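Local coordinates for protein streptomycin 3''-adenylyltransferase (Enterococcus faecalis, PDB 6SXJ) that transfers the adenylyl group of ATP to the 9-hydroxyl of spectinomycin, releasing diphosphate and making the bacterium resistant to this antibiotic, at residues P102-I107 and S128-M133; F49-S54 and L87-Q92. One frame throughout, in Å; residues are numbered along the deposited sequence.

Both contacts are largely buried and reach the same mixed sheet of the nucleotidyltransferase domain, with centres about 9 Å apart. Contact 2 pairs two parallel strands, 47-53 and 85-91, by five backbone hydrogen bonds and buries 593 Å². Contact 1 has no hydrogen bond between its segments: 102-107, on the next strand of the sheet, meets the N-terminal part of helix 130-139 mainly through apolar carbons, burying 238 Å². Strand 85-91 connects the two. Ile89 N and O lie 3.0 Å from Phe106 O and 2.9 Å from Glu105 N, respectively, probable hydrogen bonds at a classic bulge. Helix 130-139 also reaches contact 2, where Leu130 packs on Ile90.

Contact 1 (P102-I107 and S128-M133); sequences PKQEFI and SDLTIM
Leu130 turns CG anti to its own nitrogen (chi1 178°), and with chi2 at 63° its CD2 branch meets Pro102, Lys103 and Gln104: the beginning of strand 103-108, with Pro102 just before it, packed against the N-terminal part of helix 130-139 in the nucleotidyltransferase alpha/beta fold. The evidence is a set of near-equal approaches: CD2 of Leu130 lies 3.9 Å from Pro102 CG, 3.8 Å from the carbonyl oxygen of Lys103 and 4.0 Å from Gln104 CB. Pro102 CG also touches CB and CG of Leu130, so one leucine spans the beginning of segment 102-107. Beyond CB the Gln104 chain is extended, and its OE1 accepts a hydrogen bond from Asn127 ND2, just ahead of the helix; Pro102 and Asn127 are also joined through their backbones. Together these bonds tie the strand to the residues leading into helix 130-139.

Within 128-133 the turn is drawn in by Thr131 N to Ser128 O, while Asp129 O accepts from both Ile132 N and Met133 N. Outside the pair, Met95 touches Pro102, and helix 159-173 packs on Ile132. Thr131 crosses the proline at about a right angle. A chi1 of -71° sets its hydroxyl beside the backbone nitrogen, where OG1 hydrogen-bonds His100 ND1 and comes within 3.1 Å of Pro102 CD.

Contact 2 (F49-S54 and L87-Q92); sequences FLVVVS and LTIIIQ
Leu87 sets its CD1 between two side chains of the partner strand, 3.7 Å from Phe49 CB and 3.9 Å from Val51 CG2, crossing both at a slant. On this same face Ile89 follows: its CG2, anti to the backbone nitrogen, meets Val53 CG2 at 3.7 Å, while its CG1 lies 4.1 Å from Val51 CB. Ile91 CG1 closes the row against Val53 CG2. The other face carries Leu50, Thr88, Val52 and Ile90. Here Ile90 holds CG1 between its backbone nitrogen and carbonyl carbon (chi1 51°), a less common choice that brings CG1 to 3.8 Å from Val52 CG2 and 3.6 Å from Val51 O.

In-register parallel pairing of Phe49 to Val53 with Leu87 to Ile91 explains the two rows. The axes of the two short strand segments come within 4.7 Å at their closest, and their directions differ by 27°. Five N-H to O bonds alternate between the strands, from Thr88 N to Phe49 O through to Gln92 N to Val53 O; the shortest joins Val51 N to Thr88 O at 2.8 Å. A water donates to Phe49 O and also hydrogen-bonds Thr88 OG1, bridging the strands at one end.

The pair belongs to a beta-alpha-beta unit with helix 59-69 in the connection. Strand 27-33 flanks 47-53 and strand 103-108 flanks 85-91, while helix 130-139 packs over the Leu50, Thr88 and Ile90 face through Leu130, Met133 and Leu134.

Contact 1 (P102-I107 and S128-M133)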
ATOM      1  N   PRO A 102     -10.355  -3.522  -9.585  1.00 61.45           N
ATOM      2  CA  PRO A 102      -9.881  -2.753 -10.740  1.00 59.99           C
ATOM      3  C   PRO A 102      -8.653  -3.373 -11.392  1.00 56.60           C
ATOM      4  O   PRO A 102      -7.958  -4.217 -10.824  1.00 56.13           O
ATOM      5  CB  PRO A 102      -9.556  -1.379 -10.141  1.00 58.76           C
ATOM      6  CG  PRO A 102      -9.187  -1.676  -8.714  1.00 58.83           C
ATOM      7  CD  PRO A 102      -9.940  -2.919  -8.301  1.00 59.37           C
ATOM      8  N   LYS A 103      -8.400  -2.927 -12.619  1.00 53.13           N
ATOM      9  CA  LYS A 103      -7.243  -3.378 -13.370  1.00 53.51           C
ATOM     10  C   LYS A 103      -5.997  -2.582 -12.991  1.00 53.43           C
ATOM     11  O   LYS A 103      -6.037  -1.358 -12.836  1.00 56.50           O
ATOM     12  CB  LYS A 103      -7.511  -3.258 -14.870  1.00 70.47           C
ATOM     13  CG  LYS A 103      -8.519  -4.285 -15.425  1.00 62.97           C
ATOM     14  CD  LYS A 103      -9.061  -3.825 -16.783  1.00 73.98           C
ATOM     15  CE  LYS A 103     -10.493  -4.294 -17.030  1.00 77.07           C
ATOM     16  NZ  LYS A 103     -11.334  -3.234 -17.676  1.00 79.49           N
ATOM     17  N   GLN A 104      -4.887  -3.302 -12.857  1.00 55.34           N
ATOM     18  CA  GLN A 104      -3.600  -2.773 -12.437  1.00 49.39           C
ATOM     19  C   GLN A 104      -2.572  -3.161 -13.488  1.00 55.48           C
ATOM     20  O   GLN A 104      -2.388  -4.349 -13.766  1.00 49.52           O
ATOM     21  CB  GLN A 104      -3.216  -3.331 -11.062  1.00 53.80           C
ATOM     22  CG  GLN A 104      -1.784  -3.037 -10.629  1.00 52.55           C
ATOM     23  CD  GLN A 104      -1.463  -3.606  -9.259  1.00 48.00           C
ATOM     24  OE1 GLN A 104      -1.999  -3.153  -8.245  1.00 52.31           O
ATOM     25  NE2 GLN A 104      -0.592  -4.606  -9.219  1.00 46.83           N
ATOM     26  N   GLU A 105      -1.884  -2.164 -14.050  1.00 51.62           N
ATOM     27  CA  GLU A 105      -0.981  -2.387 -15.174  1.00 56.06           C
ATOM     28  C   GLU A 105       0.417  -2.808 -14.754  1.00 46.98           C
ATOM     29  O   GLU A 105       1.108  -3.486 -15.522  1.00 57.14           O
ATOM     30  CB  GLU A 105      -0.877  -1.108 -16.017  1.00 53.07           C
ATOM     31  CG  GLU A 105       0.228  -1.141 -17.070  1.00 63.17           C
ATOM     32  CD  GLU A 105      -0.120  -2.048 -18.235  1.00 66.08           C
ATOM     33  OE1 GLU A 105      -1.256  -2.540 -18.276  1.00 62.26           O
ATOM     34  OE2 GLU A 105       0.727  -2.265 -19.120  1.00 70.30           O
ATOM     35  N   PHE A 106       0.865  -2.399 -13.573  1.00 47.45           N
ATOM     36  CA  PHE A 106       2.245  -2.613 -13.172  1.00 47.79           C
ATOM     37  C   PHE A 106       2.366  -2.255 -11.705  1.00 46.86           C
ATOM     38  O   PHE A 106       1.672  -1.359 -11.213  1.00 49.40           O
ATOM     39  CB  PHE A 106       3.209  -1.767 -14.014  1.00 53.87           C
ATOM     40  CG  PHE A 106       4.634  -1.810 -13.540  1.00 57.36           C
ATOM     41  CD1 PHE A 106       5.475  -2.827 -13.946  1.00 54.62           C
ATOM     42  CD2 PHE A 106       5.137  -0.823 -12.693  1.00 54.18           C
ATOM     43  CE1 PHE A 106       6.787  -2.873 -13.519  1.00 54.91           C
ATOM     44  CE2 PHE A 106       6.450  -0.866 -12.258  1.00 49.24           C
ATOM     45  CZ  PHE A 106       7.277  -1.893 -12.677  1.00 56.28           C
ATOM     46  N   ILE A 107       3.251  -2.960 -11.014  1.00 44.40           N
ATOM     47  CA  ILE A 107       3.535  -2.673  -9.616  1.00 55.54           C
ATOM     48  C   ILE A 107       5.028  -2.848  -9.390  1.00 58.80           C
ATOM     49  O   ILE A 107       5.580  -3.916  -9.677  1.00 46.66           O
ATOM     50  CB  ILE A 107       2.736  -3.582  -8.666  1.00 47.46           C
ATOM     51  CG1 ILE A 107       3.224  -3.413  -7.224  1.00 48.06           C
ATOM     52  CG2 ILE A 107       2.849  -5.040  -9.107  1.00 61.18           C
ATOM     53  CD1 ILE A 107       2.807  -2.078  -6.575  1.00 52.88           C
ATOM     54  N   SER A 128      -7.981  -6.229  -5.874  1.00 53.22           N
ATOM     55  CA  SER A 128      -9.017  -5.671  -5.017  1.00 59.78           C
ATOM     56  C   SER A 128      -8.456  -4.624  -4.065  1.00 56.24           C
ATOM     57  O   SER A 128      -9.160  -3.676  -3.702  1.00 65.46           O
ATOM     58  CB  SER A 128      -9.700  -6.789  -4.231  1.00 64.35           C
ATOM     59  OG  SER A 128     -10.115  -6.324  -2.960  1.00 80.10           O
ATOM     60  N   ASP A 129      -7.193  -4.769  -3.657  1.00 56.02           N
ATOM     61  CA  ASP A 129      -6.613  -3.811  -2.725  1.00 57.73           C
ATOM     62  C   ASP A 129      -6.438  -2.442  -3.367  1.00 52.01           C
ATOM     63  O   ASP A 129      -6.454  -1.423  -2.669  1.00 62.32           O
ATOM     64  CB  ASP A 129      -5.269  -4.326  -2.213  1.00 54.60           C
ATOM     65  CG  ASP A 129      -5.420  -5.312  -1.077  1.00 63.08           C
ATOM     66  OD1 ASP A 129      -6.380  -5.170  -0.292  1.00 69.85           O
ATOM     67  OD2 ASP A 129      -4.583  -6.234  -0.967  1.00 65.99           O
ATOM     68  N   LEU A 130      -6.262  -2.397  -4.690  1.00 57.41           N
ATOM     69  CA  LEU A 130      -6.110  -1.123  -5.379  1.00 61.19           C
ATOM     70  C   LEU A 130      -7.348  -0.250  -5.238  1.00 61.46           C
ATOM     71  O   LEU A 130      -7.254   0.977  -5.361  1.00 50.76           O
ATOM     72  CB  LEU A 130      -5.794  -1.373  -6.854  1.00 53.49           C
ATOM     73  CG  LEU A 130      -5.654  -0.144  -7.748  1.00 58.92           C
ATOM     74  CD1 LEU A 130      -4.489   0.738  -7.325  1.00 53.58           C
ATOM     75  CD2 LEU A 130      -5.490  -0.600  -9.188  1.00 54.04           C
ATOM     76  N   THR A 131      -8.508  -0.848  -4.974  1.00 49.26           N
ATOM     77  CA  THR A 131      -9.694  -0.033  -4.742  1.00 58.24           C
ATOM     78  C   THR A 131      -9.545   0.822  -3.488  1.00 50.66           C
ATOM     79  O   THR A 131     -10.076   1.935  -3.426  1.00 51.92           O
ATOM     80  CB  THR A 131     -10.937  -0.923  -4.634  1.00 49.46           C
ATOM     81  OG1 THR A 131     -11.254  -1.446  -5.928  1.00 55.45           O
ATOM     82  CG2 THR A 131     -12.126  -0.125  -4.108  1.00 54.49           C
ATOM     83  N   ILE A 132      -8.860   0.308  -2.470  1.00 51.83           N
ATOM     84  CA  ILE A 132      -8.631   1.089  -1.259  1.00 50.86           C
ATOM     85  C   ILE A 132      -7.569   2.150  -1.504  1.00 55.90           C
ATOM     86  O   ILE A 132      -7.633   3.246  -0.929  1.00 53.31           O
ATOM     87  CB  ILE A 132      -8.229   0.148  -0.114  1.00 52.15           C
ATOM     88  CG1 ILE A 132      -9.208  -1.026  -0.026  1.00 48.00           C
ATOM     89  CG2 ILE A 132      -8.193   0.887   1.206  1.00 48.18           C
ATOM     90  CD1 ILE A 132      -8.724  -2.154   0.862  1.00 56.41           C
ATOM     91  N   MET A 133      -6.587   1.845  -2.352  1.00 50.48           N
ATOM     92  CA  MET A 133      -5.549   2.810  -2.680  1.00 56.45           C
ATOM     93  C   MET A 133      -6.125   3.973  -3.471  1.00 53.29           C
ATOM     94  O   MET A 133      -5.937   5.140  -3.106  1.00 57.31           O
ATOM     95  CB  MET A 133      -4.438   2.118  -3.470  1.00 52.96           C
ATOM     96  CG  MET A 133      -3.954   0.830  -2.837  1.00 63.61           C
ATOM     97  SD  MET A 133      -2.746  -0.051  -3.832  1.00 76.71           S
ATOM     98  CE  MET A 133      -1.775   1.300  -4.512  1.00 54.73           C
TER

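Contact 2 (F49-S54 and L87-Q92)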
ATOM      1  N   PHE A  49       3.734   5.868  -4.662  1.00 46.35           N
ATOM      2  CA  PHE A  49       3.462   6.572  -5.906  1.00 44.20           C
ATOM      3  C   PHE A  49       2.315   5.907  -6.651  1.00 52.49           C
ATOM      4  O   PHE A  49       2.301   4.680  -6.816  1.00 44.68           O
ATOM      5  CB  PHE A  49       4.699   6.600  -6.806  1.00 48.43           C
ATOM      6  CG  PHE A  49       5.854   7.347  -6.232  1.00 44.58           C
ATOM      7  CD1 PHE A  49       6.815   6.697  -5.477  1.00 29.01           C
ATOM      8  CD2 PHE A  49       6.004   8.696  -6.476  1.00 52.22           C
ATOM      9  CE1 PHE A  49       7.892   7.373  -4.979  1.00 50.84           C
ATOM     10  CE2 PHE A  49       7.067   9.381  -5.963  1.00 38.25           C
ATOM     11  CZ  PHE A  49       8.016   8.724  -5.206  1.00 45.25           C
ATOM     12  N   LEU A  50       1.374   6.723  -7.121  1.00 44.11           N
ATOM     13  CA  LEU A  50       0.369   6.309  -8.090  1.00 43.01           C
ATOM     14  C   LEU A  50       0.660   7.015  -9.407  1.00 54.92           C
ATOM     15  O   LEU A  50       0.804   8.246  -9.439  1.00 49.35           O
ATOM     16  CB  LEU A  50      -1.045   6.641  -7.616  1.00 42.65           C
ATOM     17  CG  LEU A  50      -2.182   6.117  -8.494  1.00 48.75           C
ATOM     18  CD1 LEU A  50      -2.276   4.618  -8.383  1.00 46.92           C
ATOM     19  CD2 LEU A  50      -3.484   6.761  -8.079  1.00 47.57           C
ATOM     20  N   VAL A  51       0.774   6.235 -10.478  1.00 47.61           N
ATOM     21  CA  VAL A  51       1.113   6.742 -11.802  1.00 44.84           C
ATOM     22  C   VAL A  51       0.001   6.356 -12.765  1.00 59.69           C
ATOM     23  O   VAL A  51      -0.489   5.220 -12.744  1.00 52.39           O
ATOM     24  CB  VAL A  51       2.471   6.192 -12.283  1.00 44.86           C
ATOM     25  CG1 VAL A  51       2.769   6.659 -13.703  1.00 51.24           C
ATOM     26  CG2 VAL A  51       3.581   6.600 -11.336  1.00 44.90           C
ATOM     27  N   VAL A  52      -0.397   7.297 -13.611  1.00 54.31           N
ATOM     28  CA  VAL A  52      -1.481   7.093 -14.561  1.00 48.17           C
ATOM     29  C   VAL A  52      -0.933   7.270 -15.968  1.00 55.71           C
ATOM     30  O   VAL A  52      -0.225   8.245 -16.248  1.00 59.19           O
ATOM     31  CB  VAL A  52      -2.652   8.058 -14.312  1.00 52.45           C
ATOM     32  CG1 VAL A  52      -3.778   7.785 -15.304  1.00 62.60           C
ATOM     33  CG2 VAL A  52      -3.152   7.923 -12.884  1.00 52.81           C
ATOM     34  N   VAL A  53      -1.291   6.340 -16.854  1.00 56.90           N
ATOM     35  CA  VAL A  53      -0.803   6.294 -18.222  1.00 59.27           C
ATOM     36  C   VAL A  53      -2.001   6.182 -19.157  1.00 60.34           C
ATOM     37  O   VAL A  53      -3.129   5.933 -18.735  1.00 61.54           O
ATOM     38  CB  VAL A  53       0.172   5.122 -18.451  1.00 60.40           C
ATOM     39  CG1 VAL A  53       1.449   5.339 -17.657  1.00 55.27           C
ATOM     40  CG2 VAL A  53      -0.488   3.798 -18.075  1.00 61.94           C
ATOM     41  N   SER A  54      -1.736   6.376 -20.446  1.00 63.60           N
ATOM     42  CA  SER A  54      -2.787   6.322 -21.451  1.00 66.36           C
ATOM     43  C   SER A  54      -2.989   4.917 -22.007  1.00 67.11           C
ATOM     44  O   SER A  54      -4.133   4.474 -22.149  1.00 63.30           O
ATOM     45  CB  SER A  54      -2.462   7.285 -22.596  1.00 72.14           C
ATOM     46  OG  SER A  54      -2.869   8.606 -22.281  1.00 79.36           O
ATOM     47  N   LEU A  87       5.247   1.675  -6.073  1.00 37.32           N
ATOM     48  CA  LEU A  87       4.738   2.406  -7.225  1.00 43.95           C
ATOM     49  C   LEU A  87       3.768   1.539  -8.008  1.00 43.91           C
ATOM     50  O   LEU A  87       4.133   0.446  -8.443  1.00 43.18           O
ATOM     51  CB  LEU A  87       5.878   2.851  -8.146  1.00 33.58           C
ATOM     52  CG  LEU A  87       5.485   3.753  -9.318  1.00 41.26           C
ATOM     53  CD1 LEU A  87       6.524   4.878  -9.493  1.00 48.92           C
ATOM     54  CD2 LEU A  87       5.376   2.961 -10.588  1.00 37.71           C
ATOM     55  N   THR A  88       2.562   2.064  -8.233  1.00 49.85           N
ATOM     56  CA  THR A  88       1.512   1.404  -8.995  1.00 51.02           C
ATOM     57  C   THR A  88       1.183   2.227 -10.232  1.00 51.92           C
ATOM     58  O   THR A  88       1.129   3.460 -10.171  1.00 48.17           O
ATOM     59  CB  THR A  88       0.238   1.233  -8.160  1.00 43.64           C
ATOM     60  OG1 THR A  88       0.527   0.450  -6.999  1.00 43.07           O
ATOM     61  CG2 THR A  88      -0.848   0.560  -8.979  1.00 56.77           C
ATOM     62  N   ILE A  89       0.939   1.541 -11.343  1.00 44.35           N
ATOM     63  CA  ILE A  89       0.574   2.169 -12.606  1.00 49.86           C
ATOM     64  C   ILE A  89      -0.817   1.689 -12.990  1.00 56.89           C
ATOM     65  O   ILE A  89      -1.078   0.478 -13.016  1.00 51.80           O
ATOM     66  CB  ILE A  89       1.589   1.840 -13.718  1.00 51.47           C
ATOM     67  CG1 ILE A  89       3.003   2.226 -13.277  1.00 44.69           C
ATOM     68  CG2 ILE A  89       1.201   2.539 -15.010  1.00 54.34           C
ATOM     69  CD1 ILE A  89       4.066   1.994 -14.322  1.00 54.66           C
ATOM     70  N   ILE A  90      -1.702   2.634 -13.288  1.00 46.25           N
ATOM     71  CA  ILE A  90      -3.015   2.330 -13.834  1.00 47.09           C
ATOM     72  C   ILE A  90      -3.167   3.032 -15.175  1.00 58.94           C
ATOM     73  O   ILE A  90      -2.559   4.081 -15.428  1.00 54.98           O
ATOM     74  CB  ILE A  90      -4.154   2.747 -12.879  1.00 50.61           C
ATOM     75  CG1 ILE A  90      -3.975   4.206 -12.441  1.00 52.10           C
ATOM     76  CG2 ILE A  90      -4.204   1.821 -11.672  1.00 58.18           C
ATOM     77  CD1 ILE A  90      -5.173   4.768 -11.719  1.00 46.26           C
ATOM     78  N   ILE A  91      -3.977   2.426 -16.042  1.00 49.91           N
ATOM     79  CA  ILE A  91      -4.392   3.020 -17.306  1.00 52.60           C
ATOM     80  C   ILE A  91      -5.694   3.756 -17.055  1.00 60.36           C
ATOM     81  O   ILE A  91      -6.629   3.188 -16.480  1.00 54.00           O
ATOM     82  CB  ILE A  91      -4.571   1.946 -18.393  1.00 56.37           C
ATOM     83  CG1 ILE A  91      -3.309   1.099 -18.503  1.00 55.62           C
ATOM     84  CG2 ILE A  91      -4.904   2.593 -19.728  1.00 57.79           C
ATOM     85  CD1 ILE A  91      -3.224   0.278 -19.770  1.00 66.76           C
ATOM     86  N   GLN A  92      -5.762   5.025 -17.466  1.00 58.47           N
ATOM     87  CA  GLN A  92      -6.947   5.815 -17.154  1.00 57.88           C
ATOM     88  C   GLN A  92      -8.208   5.151 -17.695  1.00 59.84           C
ATOM     89  O   GLN A  92      -9.224   5.061 -16.998  1.00 61.32           O
ATOM     90  CB  GLN A  92      -6.812   7.229 -17.713  1.00 57.25           C
ATOM     91  CG  GLN A  92      -7.852   8.186 -17.164  1.00 54.49           C
ATOM     92  CD  GLN A  92      -7.863   9.517 -17.893  1.00 59.93           C
ATOM     93  OE1 GLN A  92      -6.912   9.861 -18.598  1.00 61.79           O
ATOM     94  NE2 GLN A  92      -8.940  10.273 -17.724  1.00 60.34           N
TER
HETATM   95  O   HOH W   1       1.613   2.404  -4.976  1.00 45.55           O